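Side-chain contacts in serpin-ZX (Arabidopsis thaliana, PDB 3LE2), which inhibits proteases, among them metacaspase-9 and the cell-death-promoting RD21A, through cleavage of its reactive center loop, and so limits programmed cell death: residues A[38-43]-A[286-291]; A[60-65]-A[292-297]; A[193-196]-A[200-203]; A[247-252]-A[385-390]. All coordinates share one frame; numbering follows the deposited sequence.

How the contacts relate
The four contacts fall into two clusters at different parts of the serpin fold. Contacts 1 and 2 have centres 12 Å apart: helices 37-49 and 54-63 follow each other in the chain, as do strand 277-289 and helix 291-296, and the two contacts interleave. Contacts 3 and 4 lie 13 Å apart, where L195 and L196 touch V389. Between the clusters centres are 20 to 35 Å apart, though strand 277-289 of contact 1 pairs with strand 200-207 of contact 3. Contact 3 is local: it falls between the segments of contacts 1 and 2 and closes before contact 4 opens. The segments of contacts 1 and 2 each alternate with those of contact 4, so early and late parts of the chain meet.

Contact 1 of 4, residues A[38-43]-A[286-291]; sequences ASINVV and FGFDAS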
loop_
_atom_site.group_PDB
_atom_site.type_symbol
_atom_site.label_atom_id
_atom_site.label_comp_id
_atom_site.label_asym_id
_atom_site.label_seq_id
_atom_site.Cartn_x
_atom_site.Cartn_y
_atom_site.Cartn_z
ATOM N N ALA A 38 -1.866 3.962 -2.734
ATOM C CA ALA A 38 -3.180 4.371 -3.199
ATOM C C ALA A 38 -3.922 5.176 -2.148
ATOM O O ALA A 38 -4.457 6.241 -2.448
ATOM C CB ALA A 38 -3.995 3.159 -3.601
ATOM N N SER A 39 -3.953 4.669 -0.914
ATOM C CA SER A 39 -4.610 5.371 0.191
ATOM C C SER A 39 -3.929 6.694 0.511
ATOM O O SER A 39 -4.588 7.684 0.843
ATOM C CB SER A 39 -4.618 4.510 1.457
ATOM O OG SER A 39 -5.069 3.208 1.157
ATOM N N ILE A 40 -2.606 6.707 0.457
ATOM C CA ILE A 40 -1.895 7.947 0.718
ATOM C C ILE A 40 -2.308 8.970 -0.334
ATOM O O ILE A 40 -2.579 10.132 -0.021
ATOM C CB ILE A 40 -0.368 7.764 0.631
ATOM C CG1 ILE A 40 0.122 6.749 1.667
ATOM C CG2 ILE A 40 0.332 9.112 0.831
ATOM C CD1 ILE A 40 -0.007 7.249 3.063
ATOM N N ASN A 41 -2.337 8.526 -1.587
ATOM C CA ASN A 41 -2.637 9.413 -2.713
ATOM C C ASN A 41 -4.087 9.872 -2.706
ATOM O O ASN A 41 -4.395 10.965 -3.191
ATOM C CB ASN A 41 -2.258 8.758 -4.051
ATOM C CG ASN A 41 -0.747 8.676 -4.243
ATOM O OD1 ASN A 41 0.016 9.252 -3.464
ATOM N ND2 ASN A 41 -0.311 7.975 -5.277
ATOM N N VAL A 42 -4.963 9.040 -2.138
ATOM C CA VAL A 42 -6.354 9.431 -1.875
ATOM C C VAL A 42 -6.439 10.604 -0.883
ATOM O O VAL A 42 -7.220 11.532 -1.074
ATOM C CB VAL A 42 -7.178 8.263 -1.324
ATOM C CG1 VAL A 42 -8.434 8.785 -0.626
ATOM C CG2 VAL A 42 -7.535 7.278 -2.430
ATOM N N VAL A 43 -5.629 10.563 0.171
ATOM C CA VAL A 43 -5.562 11.686 1.104
ATOM C C VAL A 43 -5.030 12.964 0.439
ATOM O O VAL A 43 -5.610 14.047 0.597
ATOM C CB VAL A 43 -4.695 11.361 2.339
ATOM C CG1 VAL A 43 -4.633 12.565 3.256
ATOM C CG2 VAL A 43 -5.263 10.171 3.083
ATOM N N PHE A 286 1.466 -2.102 10.160
ATOM C CA PHE A 286 2.426 -1.020 10.148
ATOM C C PHE A 286 1.681 0.292 10.026
ATOM O O PHE A 286 0.727 0.409 9.261
ATOM C CB PHE A 286 3.440 -1.188 9.006
ATOM C CG PHE A 286 4.470 -0.100 8.962
ATOM C CD1 PHE A 286 5.645 -0.217 9.679
ATOM C CD2 PHE A 286 4.242 1.061 8.229
ATOM C CE1 PHE A 286 6.579 0.799 9.662
ATOM C CE2 PHE A 286 5.168 2.080 8.204
ATOM C CZ PHE A 286 6.343 1.954 8.913
ATOM N N GLY A 287 2.104 1.274 10.803
ATOM C CA GLY A 287 1.428 2.549 10.807
ATOM C C GLY A 287 2.432 3.671 10.914
ATOM O O GLY A 287 3.519 3.522 11.506
ATOM N N PHE A 288 2.075 4.811 10.341
ATOM C CA PHE A 288 2.958 5.951 10.418
ATOM C C PHE A 288 2.202 7.213 10.096
ATOM O O PHE A 288 1.102 7.170 9.531
ATOM C CB PHE A 288 4.191 5.754 9.515
ATOM C CG PHE A 288 3.911 5.870 8.029
ATOM C CD1 PHE A 288 3.227 4.874 7.345
ATOM C CD2 PHE A 288 4.364 6.971 7.313
ATOM C CE1 PHE A 288 2.984 4.977 5.968
ATOM C CE2 PHE A 288 4.126 7.085 5.942
ATOM C CZ PHE A 288 3.429 6.088 5.269
ATOM N N ASP A 289 2.784 8.333 10.500
ATOM C CA ASP A 289 2.306 9.646 10.105
ATOM C C ASP A 289 3.076 10.037 8.844
ATOM O O ASP A 289 4.286 10.263 8.895
ATOM C CB ASP A 289 2.575 10.646 11.233
ATOM C CG ASP A 289 2.117 12.059 10.889
ATOM O OD1 ASP A 289 1.757 12.318 9.715
ATOM O OD2 ASP A 289 2.123 12.913 11.804
ATOM N N ALA A 290 2.387 10.106 7.712
ATOM C CA ALA A 290 3.066 10.326 6.423
ATOM C C ALA A 290 3.684 11.711 6.283
ATOM O O ALA A 290 4.457 11.953 5.364
ATOM C CB ALA A 290 2.105 10.074 5.259
ATOM N N SER A 291 3.328 12.620 7.186
ATOM C CA SER A 291 3.608 14.038 6.978
ATOM C C SER A 291 5.103 14.317 6.771
ATOM O O SER A 291 5.487 15.033 5.841
ATOM C CB SER A 291 3.006 14.895 8.104
ATOM O OG SER A 291 3.694 14.694 9.315
#
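The touching group is I40, whose CD1 reaches F288 and A290 together, joining helix 37-49 to the end of strand 277-289 in the region behind the main serpin sheet. I40 CD1 lies 4.2 Å from F288 CZ and equally 4.2 Å from A290 CB, so a single methyl carries both meetings. Its placing follows from two bends: CG1 sits beside the backbone N, and a chi2 of -68° turns CD1 off the extended line and toward the strand. F288 answers with its far end. The bond from its CA to CB does not aim at the helix, but the ring at its end comes nearer and presents CZ to the methyl obliquely.

Outward from this apolar pair, H329 of strand 326-335 touches both I40 and F288 and also S39, while S39 and V43 rest on strand 167-176, with N171 touched by both. Strands 167-176 and 326-335 run side by side, and it is between such strands that serpins take up the cleaved loop; helix 37-49 with its serine, N171 and H329 is consistent with the family's shutter region.

What positions A290 is the turn leading from the strand into helix 291-296. D289 extends its carboxylate past A290, and OD1 receives S291 N at 3.0 Å in a capping bond of 163°. I327 N of the adjoining strand also bonds to this oxygen, and N326 ND2 hydrogen-bonds to D289 OD2. S291 OG gives a further bond, reaching D289 OD1 at 3.1 Å from the same face of the carboxylate as S291 N, both well above its plane.

Contact 2 of 4, residues A[60-65]-A[292-297]; sequences LSFLKF and NVLKGL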
loop_
_atom_site.group_PDB
_atom_site.type_symbol
_atom_site.label_atom_id
_atom_site.label_comp_id
_atom_site.label_asym_id
_atom_site.label_seq_id
_atom_site.Cartn_x
_atom_site.Cartn_y
_atom_site.Cartn_z
ATOM N N LEU A 60 -0.630 18.607 -7.201
ATOM C CA LEU A 60 -1.009 18.167 -8.542
ATOM C C LEU A 60 0.168 17.519 -9.268
ATOM O O LEU A 60 0.012 16.485 -9.917
ATOM C CB LEU A 60 -1.550 19.335 -9.372
ATOM C CG LEU A 60 -2.986 19.759 -9.091
ATOM C CD1 LEU A 60 -3.380 20.924 -9.983
ATOM C CD2 LEU A 60 -3.910 18.580 -9.303
ATOM N N SER A 61 1.342 18.134 -9.159
ATOM C CA SER A 61 2.528 17.627 -9.838
ATOM C C SER A 61 3.059 16.376 -9.150
ATOM O O SER A 61 3.631 15.500 -9.797
ATOM C CB SER A 61 3.615 18.702 -9.919
ATOM O OG SER A 61 3.163 19.813 -10.682
ATOM N N PHE A 62 2.857 16.285 -7.838
ATOM C CA PHE A 62 3.303 15.114 -7.099
ATOM C C PHE A 62 2.485 13.893 -7.503
ATOM O O PHE A 62 2.986 12.768 -7.529
ATOM C CB PHE A 62 3.187 15.352 -5.594
ATOM C CG PHE A 62 3.664 14.195 -4.759
ATOM C CD1 PHE A 62 4.993 14.109 -4.362
ATOM C CD2 PHE A 62 2.785 13.194 -4.366
ATOM C CE1 PHE A 62 5.439 13.038 -3.583
ATOM C CE2 PHE A 62 3.219 12.123 -3.586
ATOM C CZ PHE A 62 4.550 12.045 -3.197
ATOM N N LEU A 63 1.223 14.134 -7.832
ATOM C CA LEU A 63 0.273 13.058 -8.050
ATOM C C LEU A 63 0.093 12.718 -9.520
ATOM O O LEU A 63 -0.607 11.758 -9.850
ATOM C CB LEU A 63 -1.075 13.431 -7.421
ATOM C CG LEU A 63 -1.109 13.406 -5.892
ATOM C CD1 LEU A 63 -2.452 13.931 -5.376
ATOM C CD2 LEU A 63 -0.811 11.988 -5.383
ATOM N N LYS A 64 0.702 13.531 -10.391
ATOM C CA LYS A 64 0.789 13.277 -11.845
ATOM C C LYS A 64 -0.533 13.453 -12.579
ATOM O O LYS A 64 -0.837 12.716 -13.515
ATOM C CB LYS A 64 1.361 11.882 -12.147
ATOM C CG LYS A 64 2.623 11.521 -11.354
ATOM C CD LYS A 64 3.752 12.530 -11.576
ATOM C CE LYS A 64 4.948 12.190 -10.687
ATOM N NZ LYS A 64 6.032 13.204 -10.718
ATOM N N PHE A 65 -1.325 14.419 -12.135
ATOM C CA PHE A 65 -2.576 14.752 -12.799
ATOM C C PHE A 65 -2.615 16.256 -12.894
ATOM O O PHE A 65 -2.038 16.942 -12.052
ATOM C CB PHE A 65 -3.784 14.248 -11.999
ATOM C CG PHE A 65 -4.020 12.764 -12.111
ATOM C CD1 PHE A 65 -4.872 12.250 -13.085
ATOM C CD2 PHE A 65 -3.399 11.883 -11.247
ATOM C CE1 PHE A 65 -5.100 10.879 -13.192
ATOM C CE2 PHE A 65 -3.628 10.513 -11.349
ATOM C CZ PHE A 65 -4.475 10.012 -12.323
ATOM N N ASN A 292 5.941 13.720 7.609
ATOM C CA ASN A 292 7.381 13.924 7.498
ATOM C C ASN A 292 8.056 13.322 6.260
ATOM O O ASN A 292 8.853 14.002 5.617
ATOM C CB ASN A 292 8.103 13.486 8.776
ATOM C CG ASN A 292 7.998 14.523 9.907
ATOM O OD1 ASN A 292 7.479 15.636 9.724
ATOM N ND2 ASN A 292 8.497 14.153 11.083
ATOM N N VAL A 293 7.765 12.069 5.908
ATOM C CA VAL A 293 8.425 11.513 4.727
ATOM C C VAL A 293 8.016 12.276 3.485
ATOM O O VAL A 293 8.822 12.436 2.577
ATOM C CB VAL A 293 8.163 10.006 4.461
ATOM C CG1 VAL A 293 8.594 9.166 5.632
ATOM C CG2 VAL A 293 6.717 9.767 4.098
ATOM N N LEU A 294 6.767 12.734 3.443
ATOM C CA LEU A 294 6.291 13.483 2.291
ATOM C C LEU A 294 7.031 14.812 2.165
ATOM O O LEU A 294 7.473 15.163 1.076
ATOM C CB LEU A 294 4.787 13.697 2.342
ATOM C CG LEU A 294 3.942 12.476 1.988
ATOM C CD1 LEU A 294 2.502 12.753 2.372
ATOM C CD2 LEU A 294 4.052 12.116 0.508
ATOM N N LYS A 295 7.172 15.539 3.275
ATOM C CA LYS A 295 8.002 16.742 3.291
ATOM C C LYS A 295 9.398 16.427 2.759
ATOM O O LYS A 295 9.978 17.199 1.994
ATOM C CB LYS A 295 8.076 17.335 4.703
ATOM C CG LYS A 295 6.870 18.186 5.040
ATOM C CD LYS A 295 6.608 18.263 6.523
ATOM C CE LYS A 295 7.697 18.993 7.249
ATOM N NZ LYS A 295 7.275 19.200 8.664
ATOM N N GLY A 296 9.915 15.272 3.157
ATOM C CA GLY A 296 11.198 14.794 2.673
ATOM C C GLY A 296 11.280 14.674 1.163
ATOM O O GLY A 296 12.314 14.983 0.580
ATOM N N LEU A 297 10.203 14.215 0.528
ATOM C CA LEU A 297 10.147 14.124 -0.937
ATOM C C LEU A 297 9.821 15.466 -1.570
ATOM O O LEU A 297 9.522 15.538 -2.764
ATOM C CB LEU A 297 9.096 13.105 -1.385
ATOM C CG LEU A 297 9.382 11.661 -0.989
ATOM C CD1 LEU A 297 8.093 10.889 -0.802
ATOM C CD2 LEU A 297 10.271 11.019 -2.037
#
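F62 holds its ring carbon CG anti to the backbone N (chi1 -179°), which carries the ring straight out from helix 54-63, while L294 on helix 291-296 has CG beside its own backbone N and a chi2 of 168° that runs CD1 on in the extended direction and turns the other branch, CD2, aside toward the ring. The two side chains cross at about a right angle: L294 CD2 comes to 3.7 Å from F62 CZ, the outermost atom of the ring, and approaches obliquely. L297, where the helix ends, contributes at a different point, its CB lying near the ring plane at the edge, 4.3 Å from F62 CE1.

More apolar groups hold the ring. L63 CD2 lies in its plane at the edge, L44 of helix 37-49 and L299 touch it too, and F303 packs against L294. The contact therefore sits where two short serpin helices come together beside helix 37-49, well away from the reactive bond.

Across the pair everything is carbon against carbon. Such contacts depend on shape and burial, so the geometry rests on the side-chain torsions and the surrounding hydrophobic partners.

Contact 3 of 4, residues A[193-196]-A[200-203]; sequences FHLL and KVTA
F193 and V201 face each other as an antiparallel hydrogen-bonded pair, with H194 and K200 as the non-hydrogen-bonded pair next to it, in the hairpin of strands 189-194 and 200-207 at the edge of serpin sheet C, near the C-terminal end of the chain. Two bonds close the F193-V201 pair: F193 N gives to V201 O at 2.8 Å with an angle of 173°, and V201 N returns to F193 O at 3.0 Å.

Side chains sort onto the two faces. On the face of F193 and V201, V201 CG2 rests 4.0 Å from F193 CB, whereas the phenyl ring itself leads away from the strand to pack on P369 and P391. The same V201 methyl meets L195 CD1 at 3.8 Å, the two side chains crossing at about a right angle as L195 folds back over the partner strand.

On the other face H194 and K200 lie together. The lysine bends at chi2 (83°) and again at chi4, and the two bends curl its ammonium round to the edge of the imidazole, where K200 NZ lies in the ring plane 3.1 Å from H194 CD2. ND1 of the same ring bonds to D367 O, which fixes the ring's rotation. A water bonds to L195 O at 3.1 Å and, weakly, to K200 NZ, while E192 also touches the lysine.

A lysine ammonium close to a C-H edge is not an attractive pairing; the nearby positive charge would probably disfavour protonation of the histidine, while the weakly bonded water and the neighbouring E192 may help offset the lysine's charge.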
loop_
_atom_site.group_PDB
_atom_site.type_symbol
_atom_site.label_atom_id
_atom_site.label_comp_id
_atom_site.label_asym_id
_atom_site.label_seq_id
_atom_site.Cartn_x
_atom_site.Cartn_y
_atom_site.Cartn_z
ATOM N N PHE A 193 16.314 -17.757 8.087
ATOM C CA PHE A 193 16.196 -16.475 7.404
ATOM C C PHE A 193 17.414 -15.628 7.778
ATOM O O PHE A 193 17.794 -15.552 8.949
ATOM C CB PHE A 193 14.892 -15.769 7.796
ATOM C CG PHE A 193 14.630 -14.503 7.024
ATOM C CD1 PHE A 193 13.832 -14.517 5.890
ATOM C CD2 PHE A 193 15.187 -13.303 7.429
ATOM C CE1 PHE A 193 13.601 -13.362 5.185
ATOM C CE2 PHE A 193 14.958 -12.142 6.724
ATOM C CZ PHE A 193 14.169 -12.168 5.603
ATOM N N HIS A 194 18.035 -15.005 6.790
ATOM C CA HIS A 194 19.252 -14.242 7.043
ATOM C C HIS A 194 18.922 -12.768 7.214
ATOM O O HIS A 194 18.544 -12.086 6.250
ATOM C CB HIS A 194 20.280 -14.441 5.909
ATOM C CG HIS A 194 20.728 -15.861 5.748
ATOM N ND1 HIS A 194 19.957 -16.818 5.122
ATOM C CD2 HIS A 194 21.855 -16.494 6.151
ATOM C CE1 HIS A 194 20.590 -17.977 5.146
ATOM N NE2 HIS A 194 21.744 -17.807 5.761
ATOM N N LEU A 195 19.063 -12.287 8.447
ATOM C CA LEU A 195 18.792 -10.896 8.793
ATOM C C LEU A 195 19.867 -9.958 8.237
ATOM O O LEU A 195 21.006 -10.363 8.027
ATOM C CB LEU A 195 18.715 -10.749 10.308
ATOM C CG LEU A 195 17.377 -10.636 11.042
ATOM C CD1 LEU A 195 16.289 -11.513 10.471
ATOM C CD2 LEU A 195 17.593 -10.960 12.522
ATOM N N LEU A 196 19.501 -8.704 8.001
ATOM C CA LEU A 196 20.456 -7.711 7.509
ATOM C C LEU A 196 21.591 -7.427 8.513
ATOM O O LEU A 196 22.698 -7.046 8.124
ATOM C CB LEU A 196 19.729 -6.408 7.147
ATOM C CG LEU A 196 18.787 -6.440 5.935
ATOM C CD1 LEU A 196 17.925 -5.171 5.857
ATOM C CD2 LEU A 196 19.580 -6.649 4.642
ATOM N N LYS A 200 21.124 -14.882 11.772
ATOM C CA LYS A 200 20.093 -15.720 11.176
ATOM C C LYS A 200 19.032 -16.019 12.241
ATOM O O LYS A 200 19.306 -15.908 13.438
ATOM C CB LYS A 200 20.691 -17.043 10.665
ATOM C CG LYS A 200 21.787 -16.921 9.608
ATOM C CD LYS A 200 23.161 -16.657 10.221
ATOM C CE LYS A 200 24.304 -16.950 9.231
ATOM N NZ LYS A 200 24.312 -16.082 8.007
ATOM N N VAL A 201 17.835 -16.405 11.799
ATOM C CA VAL A 201 16.740 -16.800 12.688
ATOM C C VAL A 201 15.943 -17.934 12.054
ATOM O O VAL A 201 15.880 -18.038 10.829
ATOM C CB VAL A 201 15.779 -15.630 12.988
ATOM C CG1 VAL A 201 16.449 -14.604 13.902
ATOM C CG2 VAL A 201 15.276 -14.985 11.682
ATOM N N THR A 202 15.339 -18.784 12.880
ATOM C CA THR A 202 14.590 -19.934 12.375
ATOM C C THR A 202 13.118 -19.583 12.198
ATOM O O THR A 202 12.478 -19.074 13.118
ATOM C CB THR A 202 14.716 -21.147 13.318
ATOM O OG1 THR A 202 16.091 -21.531 13.410
ATOM C CG2 THR A 202 13.915 -22.319 12.786
ATOM N N ALA A 203 12.579 -19.862 11.019
ATOM C CA ALA A 203 11.226 -19.438 10.689
ATOM C C ALA A 203 10.522 -20.432 9.751
ATOM O O ALA A 203 11.181 -21.183 9.027
ATOM C CB ALA A 203 11.263 -18.034 10.069
HETATM O O HOH W 1 22.726 -12.997 7.902
#

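Contact 4 of 4, residues A[247-252]-A[385-390]; sequences NGLSDL and IGQVVD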
loop_
_atom_site.group_PDB
_atom_site.type_symbol
_atom_site.label_atom_id
_atom_site.label_comp_id
_atom_site.label_asym_id
_atom_site.label_seq_id
_atom_site.Cartn_x
_atom_site.Cartn_y
_atom_site.Cartn_z
ATOM N N ASN A 247 22.063 -9.209 1.531
ATOM C CA ASN A 247 21.912 -7.824 1.935
ATOM C C ASN A 247 21.605 -6.910 0.755
ATOM O O ASN A 247 21.900 -5.718 0.815
ATOM C CB ASN A 247 23.195 -7.341 2.628
ATOM C CG ASN A 247 24.388 -7.316 1.684
ATOM O OD1 ASN A 247 24.357 -7.932 0.619
ATOM N ND2 ASN A 247 25.438 -6.596 2.062
ATOM N N GLY A 248 21.010 -7.454 -0.312
ATOM C CA GLY A 248 20.876 -6.691 -1.540
ATOM C C GLY A 248 19.706 -5.727 -1.577
ATOM O O GLY A 248 19.571 -4.934 -2.519
ATOM N N LEU A 249 18.856 -5.791 -0.557
ATOM C CA LEU A 249 17.585 -5.077 -0.594
ATOM C C LEU A 249 17.745 -3.605 -0.945
ATOM O O LEU A 249 17.091 -3.095 -1.848
ATOM C CB LEU A 249 16.810 -5.225 0.730
ATOM C CG LEU A 249 15.342 -4.766 0.680
ATOM C CD1 LEU A 249 14.683 -5.351 -0.557
ATOM C CD2 LEU A 249 14.576 -5.188 1.919
ATOM N N SER A 250 18.613 -2.921 -0.223
ATOM C CA SER A 250 18.731 -1.487 -0.381
ATOM C C SER A 250 19.099 -1.108 -1.811
ATOM O O SER A 250 18.551 -0.164 -2.369
ATOM C CB SER A 250 19.759 -0.921 0.603
ATOM O OG SER A 250 19.783 0.486 0.504
ATOM N N ASP A 251 20.029 -1.846 -2.399
ATOM C CA ASP A 251 20.473 -1.537 -3.748
ATOM C C ASP A 251 19.369 -1.822 -4.769
ATOM O O ASP A 251 19.176 -1.062 -5.728
ATOM C CB ASP A 251 21.740 -2.326 -4.087
ATOM C CG ASP A 251 22.993 -1.730 -3.448
ATOM O OD1 ASP A 251 22.897 -0.675 -2.775
ATOM O OD2 ASP A 251 24.078 -2.324 -3.625
ATOM N N LEU A 252 18.642 -2.912 -4.555
ATOM C CA LEU A 252 17.535 -3.243 -5.428
ATOM C C LEU A 252 16.501 -2.135 -5.412
ATOM O O LEU A 252 15.961 -1.774 -6.450
ATOM C CB LEU A 252 16.886 -4.550 -5.011
ATOM C CG LEU A 252 15.641 -4.892 -5.817
ATOM C CD1 LEU A 252 15.997 -4.962 -7.303
ATOM C CD2 LEU A 252 15.040 -6.211 -5.318
ATOM N N ILE A 385 2.861 -1.483 -0.857
ATOM C CA ILE A 385 4.293 -1.710 -1.016
ATOM C C ILE A 385 4.865 -2.007 0.370
ATOM O O ILE A 385 4.448 -1.410 1.361
ATOM C CB ILE A 385 5.014 -0.476 -1.598
ATOM C CG1 ILE A 385 4.392 -0.067 -2.930
ATOM C CG2 ILE A 385 6.529 -0.736 -1.745
ATOM C CD1 ILE A 385 4.958 1.219 -3.503
ATOM N N GLY A 386 5.810 -2.936 0.450
ATOM C CA GLY A 386 6.376 -3.283 1.741
ATOM C C GLY A 386 7.736 -3.946 1.637
ATOM O O GLY A 386 8.228 -4.251 0.544
ATOM N N GLN A 387 8.348 -4.168 2.787
ATOM C CA GLN A 387 9.572 -4.940 2.851
ATOM C C GLN A 387 9.451 -5.918 4.004
ATOM O O GLN A 387 8.964 -5.559 5.075
ATOM C CB GLN A 387 10.778 -4.032 3.055
ATOM C CG GLN A 387 10.959 -3.452 4.456
ATOM C CD GLN A 387 12.317 -2.791 4.592
ATOM O OE1 GLN A 387 13.020 -2.603 3.594
ATOM N NE2 GLN A 387 12.709 -2.452 5.824
ATOM N N VAL A 388 9.871 -7.156 3.763
ATOM C CA VAL A 388 9.956 -8.176 4.802
ATOM C C VAL A 388 11.430 -8.341 5.128
ATOM O O VAL A 388 12.199 -8.874 4.320
ATOM C CB VAL A 388 9.359 -9.526 4.324
ATOM C CG1 VAL A 388 9.434 -10.571 5.419
ATOM C CG2 VAL A 388 7.913 -9.339 3.893
ATOM N N VAL A 389 11.835 -7.827 6.286
ATOM C CA VAL A 389 13.228 -7.926 6.723
ATOM C C VAL A 389 13.359 -8.882 7.895
ATOM O O VAL A 389 14.460 -9.294 8.240
ATOM C CB VAL A 389 13.838 -6.547 7.089
ATOM C CG1 VAL A 389 13.996 -5.674 5.836
ATOM C CG2 VAL A 389 12.997 -5.840 8.155
ATOM N N ASP A 390 12.231 -9.240 8.496
ATOM C CA ASP A 390 12.211 -10.187 9.606
ATOM C C ASP A 390 10.832 -10.826 9.721
ATOM O O ASP A 390 9.917 -10.222 10.270
ATOM C CB ASP A 390 12.578 -9.480 10.914
ATOM C CG ASP A 390 12.345 -10.347 12.140
ATOM O OD1 ASP A 390 11.979 -11.540 12.001
ATOM O OD2 ASP A 390 12.523 -9.824 13.253
#
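Helix 249-258 lies against strands 236-243, 370-376 and 382-388 of serpin sheet B, and L249 at its first turn is the residue that drives into strand 382-388 and the chain just after it. A chi1 of -168° holds its CG anti to the backbone N and carries the branch toward the strand, where one methyl, CD2, makes all the meetings. L249 CD2 comes to 3.5 Å from Q387 OE1 and 4.1 Å from Q387 CB, and also stands 4.0 Å from V389 CG1, whose side chain the leucine crosses at about a right angle.

Q387 is arranged so that its amide lies beside the leucine. CG sits between the backbone N and the carbonyl carbon, the chain runs extended beyond it, and a chi3 of 11° turns OE1 back to the side of CB, where the methyl is. The amide nitrogen faces elsewhere: NE2 bonds to S31 O. One step further, N32 receives V389 N on OD1 and gives ND2 to D390 O, holding the chain as it leaves the strand. P369 packs on both L249 and V389, L371 on L249 and Q387, and L196 on V389, so the leucine and valine sit among further apolar side chains.

The amide's two ends are thus divided in role. NE2 gives a hydrogen bond to S31 O, whereas the oxygen meets carbon at van der Waals range, a contact that asks for close fit and contributes little directed bonding. This is consistent with a polar side chain tolerated in a buried, largely apolar setting.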